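Local structure of arginase (Thermus thermophilus, 2EF5) at residues R184-T187 against M188-D192; R168-D171 against P172-R176; H96-S99 against M100-A104; E269-R272 against T273-L277. The protein probably hydrolyses L-arginine to L-ornithine and urea, a urea-cycle reaction of nitrogen metabolism, using two manganese ions in each subunit. All blocks are in the same frame, centred on the assembly; numbering follows the deposited sequence.

Contact 1. Residues R184-T187 against M188-D192. With GAI (guanidine), chain J.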
# COMPACT_ATOMS: atom_id res chain seq x y z
N ARG A 184 2.24 2.91 22.01
CA ARG A 184 1.09 2.28 21.35
C ARG A 184 -0.07 3.28 21.42
O ARG A 184 -0.49 3.68 22.50
CB ARG A 184 0.71 0.99 22.08
CG ARG A 184 -0.57 0.32 21.57
CD ARG A 184 -0.44 -0.14 20.13
NE ARG A 184 0.59 -1.16 19.98
CZ ARG A 184 0.45 -2.43 20.34
NH1 ARG A 184 -0.68 -2.86 20.89
NH2 ARG A 184 1.46 -3.29 20.17
N VAL A 185 -0.57 3.68 20.25
CA VAL A 185 -1.66 4.65 20.19
C VAL A 185 -2.92 4.14 19.49
O VAL A 185 -2.86 3.65 18.36
CB VAL A 185 -1.20 5.92 19.45
CG1 VAL A 185 -2.31 6.96 19.46
CG2 VAL A 185 0.06 6.47 20.10
N TYR A 186 -4.05 4.25 20.17
CA TYR A 186 -5.32 3.84 19.60
C TYR A 186 -6.16 5.11 19.39
O TYR A 186 -6.80 5.60 20.31
CB TYR A 186 -6.05 2.87 20.54
CG TYR A 186 -5.42 1.49 20.60
CD1 TYR A 186 -5.56 0.59 19.54
CD2 TYR A 186 -4.67 1.09 21.71
CE1 TYR A 186 -4.96 -0.67 19.58
CE2 TYR A 186 -4.06 -0.18 21.75
CZ TYR A 186 -4.21 -1.05 20.68
OH TYR A 186 -3.59 -2.28 20.69
N THR A 187 -6.14 5.65 18.18
CA THR A 187 -6.91 6.84 17.89
C THR A 187 -8.35 6.40 17.65
O THR A 187 -8.63 5.20 17.58
CB THR A 187 -6.42 7.56 16.60
OG1 THR A 187 -6.73 6.74 15.47
CG2 THR A 187 -4.92 7.81 16.66
N MET A 188 -9.26 7.36 17.51
CA MET A 188 -10.65 7.02 17.25
C MET A 188 -10.78 6.24 15.95
O MET A 188 -11.77 5.53 15.74
CB MET A 188 -11.51 8.29 17.19
CG MET A 188 -11.70 8.98 18.53
SD MET A 188 -12.33 7.88 19.80
CE MET A 188 -13.89 7.33 19.06
N HIS A 189 -9.79 6.35 15.06
CA HIS A 189 -9.84 5.60 13.81
C HIS A 189 -9.76 4.12 14.14
O HIS A 189 -10.52 3.31 13.60
CB HIS A 189 -8.68 6.00 12.88
CG HIS A 189 -8.58 5.16 11.64
ND1 HIS A 189 -7.90 3.97 11.61
CD2 HIS A 189 -9.13 5.33 10.41
CE1 HIS A 189 -8.03 3.43 10.41
NE2 HIS A 189 -8.77 4.23 9.66
N GLU A 190 -8.83 3.76 15.03
CA GLU A 190 -8.68 2.37 15.46
C GLU A 190 -9.90 1.95 16.27
O GLU A 190 -10.36 0.82 16.18
CB GLU A 190 -7.42 2.20 16.32
CG GLU A 190 -6.11 2.10 15.55
CD GLU A 190 -5.68 3.41 14.93
OE1 GLU A 190 -5.59 4.42 15.66
OE2 GLU A 190 -5.42 3.44 13.71
N VAL A 191 -10.43 2.87 17.08
CA VAL A 191 -11.59 2.54 17.88
C VAL A 191 -12.74 2.14 16.95
O VAL A 191 -13.40 1.13 17.15
CB VAL A 191 -12.02 3.73 18.77
CG1 VAL A 191 -13.35 3.43 19.45
CG2 VAL A 191 -10.95 3.98 19.83
N ASP A 192 -12.96 2.94 15.91
CA ASP A 192 -14.03 2.66 14.96
C ASP A 192 -13.79 1.36 14.20
O ASP A 192 -14.72 0.60 13.94
CB ASP A 192 -14.17 3.81 13.95
CG ASP A 192 -14.76 5.06 14.57
OD1 ASP A 192 -15.62 4.94 15.47
OD2 ASP A 192 -14.39 6.17 14.14
C GAI J . -12.69 8.94 12.90
N1 GAI J . -12.58 7.77 12.27
N2 GAI J . -13.48 9.04 13.95
N3 GAI J . -12.02 10.01 12.45

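Contact 2. Residues R168-D171 against P172-R176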
# COMPACT_ATOMS: atom_id res chain seq x y z
N ARG A 168 -7.84 11.82 19.25
CA ARG A 168 -8.41 12.33 18.01
C ARG A 168 -7.85 13.69 17.63
O ARG A 168 -8.35 14.34 16.71
CB ARG A 168 -9.94 12.39 18.13
CG ARG A 168 -10.46 13.55 18.96
CD ARG A 168 -11.90 13.31 19.41
NE ARG A 168 -11.91 12.23 20.39
CZ ARG A 168 -12.55 12.27 21.55
NH1 ARG A 168 -13.26 13.33 21.90
NH2 ARG A 168 -12.44 11.24 22.37
N SER A 169 -6.83 14.14 18.34
CA SER A 169 -6.22 15.44 18.05
C SER A 169 -4.76 15.45 18.49
O SER A 169 -4.47 15.33 19.68
CB SER A 169 -7.00 16.55 18.76
OG SER A 169 -6.45 17.83 18.45
N LEU A 170 -3.86 15.61 17.52
CA LEU A 170 -2.42 15.61 17.77
C LEU A 170 -1.69 16.73 17.05
O LEU A 170 -2.09 17.15 15.95
CB LEU A 170 -1.81 14.28 17.33
CG LEU A 170 -2.27 12.99 18.00
CD1 LEU A 170 -1.75 11.80 17.22
CD2 LEU A 170 -1.77 12.97 19.43
N ASP A 171 -0.61 17.21 17.65
CA ASP A 171 0.21 18.24 17.04
C ASP A 171 1.28 17.52 16.22
O ASP A 171 1.66 16.39 16.53
CB ASP A 171 0.87 19.13 18.11
CG ASP A 171 -0.14 19.92 18.92
OD1 ASP A 171 -0.99 20.59 18.29
OD2 ASP A 171 -0.08 19.88 20.17
N PRO A 172 1.79 18.16 15.15
CA PRO A 172 2.82 17.53 14.31
C PRO A 172 4.00 16.99 15.11
O PRO A 172 4.45 15.87 14.89
CB PRO A 172 3.22 18.66 13.36
CG PRO A 172 1.95 19.45 13.22
CD PRO A 172 1.45 19.50 14.65
N GLY A 173 4.51 17.80 16.04
CA GLY A 173 5.63 17.38 16.85
C GLY A 173 5.30 16.17 17.71
O GLY A 173 6.13 15.29 17.90
N GLU A 174 4.08 16.14 18.23
CA GLU A 174 3.65 15.02 19.07
C GLU A 174 3.71 13.71 18.31
O GLU A 174 4.16 12.69 18.83
CB GLU A 174 2.21 15.22 19.56
CG GLU A 174 2.07 16.03 20.81
CD GLU A 174 0.64 16.02 21.32
OE1 GLU A 174 -0.26 16.43 20.56
OE2 GLU A 174 0.43 15.59 22.47
N LYS A 175 3.22 13.74 17.07
CA LYS A 175 3.23 12.55 16.24
C LYS A 175 4.64 11.99 16.14
O LYS A 175 4.86 10.79 16.32
CB LYS A 175 2.67 12.88 14.85
CG LYS A 175 1.27 13.47 14.90
CD LYS A 175 0.67 13.64 13.51
CE LYS A 175 -0.68 14.33 13.57
NZ LYS A 175 -1.30 14.48 12.23
N ARG A 176 5.60 12.87 15.86
CA ARG A 176 7.00 12.46 15.75
C ARG A 176 7.50 11.81 17.04
O ARG A 176 8.06 10.70 17.00
CB ARG A 176 7.90 13.66 15.43
CG ARG A 176 7.95 14.05 13.96
CD ARG A 176 9.10 15.04 13.65
NE ARG A 176 8.93 16.33 14.32
CZ ARG A 176 9.49 16.66 15.49
NH1 ARG A 176 10.27 15.79 16.13
NH2 ARG A 176 9.27 17.86 16.01
O HOH W 1 -2.58 15.77 21.58

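Contact 3. Residues H96-S99 against M100-A104. With MN (manganese (II) ion), chain H.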
# COMPACT_ATOMS: atom_id res chain seq x y z
N HIS A 96 -4.43 18.23 33.58
CA HIS A 96 -3.90 16.88 33.46
C HIS A 96 -2.43 16.87 33.89
O HIS A 96 -1.83 15.81 34.06
CB HIS A 96 -4.02 16.39 32.02
CG HIS A 96 -4.18 14.90 31.92
ND1 HIS A 96 -4.72 14.29 30.80
CD2 HIS A 96 -3.93 13.93 32.80
CE1 HIS A 96 -4.81 13.00 31.02
NE2 HIS A 96 -4.33 12.74 32.22
N SER A 97 -1.86 18.06 34.06
CA SER A 97 -0.47 18.20 34.48
C SER A 97 -0.25 17.47 35.80
O SER A 97 0.85 16.99 36.07
CB SER A 97 -0.12 19.68 34.69
OG SER A 97 -0.23 20.41 33.48
N LEU A 98 -1.29 17.39 36.62
CA LEU A 98 -1.21 16.71 37.91
C LEU A 98 -0.75 15.26 37.78
O LEU A 98 -0.22 14.69 38.74
CB LEU A 98 -2.56 16.77 38.64
CG LEU A 98 -3.72 15.98 38.03
CD1 LEU A 98 -3.60 14.50 38.36
CD2 LEU A 98 -5.03 16.52 38.59
N SER A 99 -0.96 14.67 36.61
CA SER A 99 -0.57 13.28 36.41
C SER A 99 0.93 13.04 36.53
O SER A 99 1.35 11.91 36.78
CB SER A 99 -1.07 12.77 35.05
OG SER A 99 -2.48 12.61 35.07
N MET A 100 1.74 14.08 36.36
CA MET A 100 3.18 13.90 36.49
C MET A 100 3.45 13.46 37.92
O MET A 100 4.31 12.62 38.18
CB MET A 100 3.92 15.22 36.21
CG MET A 100 3.79 15.72 34.78
SD MET A 100 4.77 17.22 34.46
CE MET A 100 3.87 18.41 35.42
N GLY A 101 2.70 14.04 38.85
CA GLY A 101 2.86 13.69 40.25
C GLY A 101 2.08 12.45 40.66
O GLY A 101 2.56 11.65 41.46
N SER A 102 0.87 12.28 40.11
CA SER A 102 0.06 11.13 40.48
C SER A 102 0.65 9.81 40.02
O SER A 102 0.73 8.86 40.81
CB SER A 102 -1.38 11.27 39.96
OG SER A 102 -1.44 11.17 38.55
N VAL A 103 1.09 9.74 38.77
CA VAL A 103 1.66 8.51 38.24
C VAL A 103 2.97 8.17 38.94
O VAL A 103 3.17 7.04 39.39
CB VAL A 103 1.90 8.60 36.71
CG1 VAL A 103 2.55 7.31 36.21
CG2 VAL A 103 0.57 8.82 35.99
N ALA A 104 3.86 9.16 39.05
CA ALA A 104 5.15 8.96 39.70
C ALA A 104 4.95 8.55 41.16
O ALA A 104 5.66 7.68 41.67
CB ALA A 104 5.98 10.25 39.64
MN MN H . -5.14 15.26 28.86

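Contact 4. Residues E269-R272 against T273-L277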
# COMPACT_ATOMS: atom_id res chain seq x y z
N GLU A 269 -22.86 21.20 31.90
CA GLU A 269 -24.30 21.34 31.96
C GLU A 269 -24.84 20.44 33.07
O GLU A 269 -24.80 19.21 32.98
CB GLU A 269 -24.92 20.95 30.61
CG GLU A 269 -24.19 21.58 29.43
CD GLU A 269 -24.87 21.33 28.10
OE1 GLU A 269 -25.38 20.21 27.89
OE2 GLU A 269 -24.88 22.24 27.25
N ARG A 270 -25.31 21.07 34.14
CA ARG A 270 -25.86 20.32 35.27
C ARG A 270 -24.87 19.31 35.84
O ARG A 270 -25.27 18.23 36.29
CB ARG A 270 -27.13 19.59 34.83
CG ARG A 270 -28.15 20.47 34.15
CD ARG A 270 -28.83 21.38 35.13
NE ARG A 270 -30.02 22.00 34.56
CZ ARG A 270 -30.91 22.70 35.25
NH1 ARG A 270 -30.73 22.89 36.55
NH2 ARG A 270 -31.97 23.22 34.64
N ASN A 271 -23.59 19.64 35.79
CA ASN A 271 -22.56 18.76 36.33
C ASN A 271 -22.55 17.36 35.71
O ASN A 271 -22.00 16.44 36.30
CB ASN A 271 -22.76 18.63 37.85
CG ASN A 271 -21.47 18.33 38.58
OD1 ASN A 271 -20.42 18.87 38.25
ND2 ASN A 271 -21.54 17.47 39.60
N ARG A 272 -23.14 17.20 34.53
CA ARG A 272 -23.21 15.87 33.92
C ARG A 272 -21.88 15.26 33.53
O ARG A 272 -21.75 14.04 33.46
CB ARG A 272 -24.16 15.87 32.72
CG ARG A 272 -23.71 16.65 31.51
CD ARG A 272 -24.83 16.65 30.48
NE ARG A 272 -24.40 17.12 29.17
CZ ARG A 272 -25.19 17.17 28.10
NH1 ARG A 272 -26.45 16.78 28.18
NH2 ARG A 272 -24.71 17.62 26.94
N THR A 273 -20.87 16.10 33.29
CA THR A 273 -19.57 15.59 32.92
C THR A 273 -18.92 14.96 34.15
O THR A 273 -18.32 13.89 34.07
CB THR A 273 -18.67 16.69 32.36
OG1 THR A 273 -19.28 17.24 31.19
CG2 THR A 273 -17.30 16.13 31.98
N ALA A 274 -19.05 15.63 35.28
CA ALA A 274 -18.49 15.11 36.52
C ALA A 274 -19.22 13.81 36.89
O ALA A 274 -18.60 12.85 37.35
CB ALA A 274 -18.64 16.14 37.64
N GLU A 275 -20.54 13.80 36.70
CA GLU A 275 -21.32 12.60 37.01
C GLU A 275 -20.88 11.46 36.10
O GLU A 275 -20.84 10.30 36.51
CB GLU A 275 -22.82 12.87 36.86
CG GLU A 275 -23.31 14.03 37.74
CD GLU A 275 -24.78 14.35 37.58
OE1 GLU A 275 -25.34 14.07 36.50
OE2 GLU A 275 -25.37 14.91 38.53
N MET A 276 -20.55 11.80 34.85
CA MET A 276 -20.09 10.81 33.88
C MET A 276 -18.83 10.13 34.39
O MET A 276 -18.74 8.91 34.44
CB MET A 276 -19.76 11.46 32.54
CG MET A 276 -20.95 11.76 31.63
SD MET A 276 -21.62 10.29 30.83
CE MET A 276 -20.12 9.33 30.51
N LEU A 277 -17.84 10.94 34.76
CA LEU A 277 -16.57 10.40 35.25
C LEU A 277 -16.71 9.63 36.55
O LEU A 277 -15.98 8.67 36.77
CB LEU A 277 -15.54 11.52 35.40
CG LEU A 277 -14.57 11.65 34.22
CD1 LEU A 277 -15.34 11.97 32.95
CD2 LEU A 277 -13.56 12.75 34.50
O HOH W 2 -26.81 16.13 35.47
O HOH W 3 -24.66 16.55 40.26

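Contact 1. Residues R184-T187 against M188-D192
The phenol ring of Tyr-186 turns an edge, not a face, to the helix: Glu-190 CB lies near the ring plane, 4.1 Å from Tyr-186 CD1. The carboxylate of Glu-190, inclined 52° to that ring, is approached from several directions. Thr-187 N donates to the anti lone pair of Glu-190 OE1 (2.9 Å), while Thr-187 OG1 donates a hydrogen bond to the same oxygen from above the carboxylate plane, at 2.6 Å. On the other oxygen, His-189 ND1 bonds Glu-190 OE2 at 3.3 Å, also from well above the plane. The Glu-190 chain bends at chi2 (71°), which folds the acid back onto the threonine instead of letting it run outward.

Thr-187 is the N-cap. Its hydroxyl also accepts from His-189 N (3.1 Å), and with the bond from Thr-187 N to Glu-190 OE1 this makes a capping box; threonine suits the place because one oxygen can accept and donate at once. Val-191 N then bonds Thr-187 O at 3.0 Å and closes the first helical turn. With an alanine here instead of Glu-190, Thr-187 N and the threonine hydroxyl would probably be left without their acceptor, and His-189 ND1 without the carboxylate that helps hold its ring.

One turn beyond Met-188, Asp-192 OD2 grips N1 and N2 of the guanidine, which Glu-247 of the second subunit also binds. Strand 184-187, last in the parallel sheet, pairs with strand 162-167; helix 196-206 packs against Tyr-186 and Val-191, and its Glu-202 holds the Tyr-186 hydroxyl.

Contact 2. Residues R168-D171 against P172-R176
Asp-171 N points almost straight at Glu-174 OE1 (3.0 Å, N-H...O 164°), using the oxygen's anti lone pair. This is the bond by which the third residue of a helix reaches back to its N-cap; the Asp-171 side chain makes no capping bond in return. Glu-174 runs extended beyond CG (chi2 -172°), which carries OE1 back to Asp-171 N. Asp-171 OD2 stands 3.5 Å from Glu-174 OE1, a like-charge approach that would tend to raise the proton affinity of one acid. Pro-172 suits the first turn because its nitrogen carries no N-H that would lack a helical acceptor, and Lys-175 N closes that turn on Asp-171 O at 3.1 Å. Leu-170 CB lies 3.9 Å from Lys-175 CE, so that the leucine is flanked by the straight methylene chain of the lysine.

Outside this shell a water donates both to Glu-174 OE1 (2.6 Å) and to Ser-169 O, tying the loop to the helix start. The other oxygen, Glu-174 OE2, accepts from Phe-123 N, next to the manganese ligand Asp-122. A leucine in place of Glu-174 would probably leave Asp-171 N and Phe-123 N without their acceptor and the bridging water with one mate fewer.

Arg-168 reaches the backbone of Val-220 and Val-233, and Lys-175 NZ forms a salt bridge with the C-terminal carboxylate of Phe-290 in the second subunit. The loop leads from strand 162-167 into helix 172-181.

Contact 3. Residues H96-S99 against M100-A104
Ser-102 OG presses against the backbone of the preceding turn, 3.1 Å from Ser-99 CA, and this marks the close-packed side of the contact. Its hydroxyl stands between the backbone N and the carbonyl carbon (chi1 69°), which keeps it beside the helix. Here it accompanies Ser-99 OG, and the two hydroxyls bind the two carboxylate oxygens of Asp-259; small polar side chains suit a spot where a buried acid needs partners. Nearby, Val-103 CG2 sits 3.3 Å from Ser-99 O, the carbonyl that takes the bond from Val-103 N. Leu-98 O serves two donors, Ser-102 N in the carbonyl plane and Gly-101 N from above it, as the chain settles into regular helix.

Side chain to side chain the Ser-97 end is looser: Ser-97 CB and Met-100 CE are 4.3 Å apart, though the methyl rests on Ser-97 O at 3.4 Å and Met-100 packs on Ile-69 and Val-141. Leu-98 CD1 keeps 4.0 Å from Ser-102 OG. Toward Ala-104 the helix becomes partly exposed.

At the inner end His-96 ND1 binds manganese at 2.2 Å, with Asp-118, Asp-122 and Asp-217 as the other protein ligands. Ser-99 OG lies in plane at the edge of the imidazole, and Ser-215 bonds both this hydroxyl and His-96 NE2. A first-shell histidine oriented by a second-shell serine network, just before a helix, belongs to the manganese site of the arginase fold.

Contact 4. Residues E269-R272 against T273-L277
Asn-271 and Glu-275 meet where a type I' beta turn, Glu-269 to Arg-272, runs straight into a helix of the arginase fold. The turn needs positive phi at both central residues, and asparagine tolerates this better than most; Asn-271 is also the N-cap, though by position alone, since its side chain makes no capping bond.

The course of Glu-275 can be traced outward. Its CB lies 3.7 Å from Asn-271 O, and CG comes closer still, 3.1 Å from that same oxygen, which meanwhile accepts the backbone bond from Glu-275 N. Extended beyond CG, the chain carries CD back past the carbonyl toward the turn. At the tip the two oxygens part: OE1 accepts a hydrogen bond from a water that also donates to Arg-270 O, and OE2 one from a second water, at 2.5 Å, which is held weakly by Asn-271 ND2. A charged, solvated glutamate suits this exposed corner, spanning the turn through water instead of by direct bonds.

Asn-271 CG is turned away from its own backbone N (chi1 -153°), which lays the amide against Ala-274, OD1 being 3.3 Å from Ala-274 CB; its ND2 is bound by Ala-25 O of helix 22-28. Thr-273 OG1, on the buried side, bonds Asp-268 and Gly-228 N. Across the turn Arg-272 NH2 pairs with Glu-269 OE1 at 2.8 Å by charge alone, for the oxygen stands well out of the guanidinium plane. One turn beyond Arg-272, Met-276 CG rests 3.0 Å from Arg-272 O.

From the N terminus the contacts come as contact 3, contact 2, contact 1 and contact 4, and each is one unbroken stretch, so none nests in or crosses another. Each instead closes the first turn of a helix: contact 3 after strand 87-93, contact 2 between strand 162-167 and helix 172-181, contact 1 directly at the end of strand 184-187, and contact 4 before helix 272-284, after strand 255-261. Helix 172-181, which contact 2 opens, leads on to strand 184-187 of contact 1, and the two contacts touch, Met-188 CG lying 3.8 Å from Arg-168 NE; both also meet the second subunit. Contacts 3 and 4 stand apart, on opposite sides of the chain's centre.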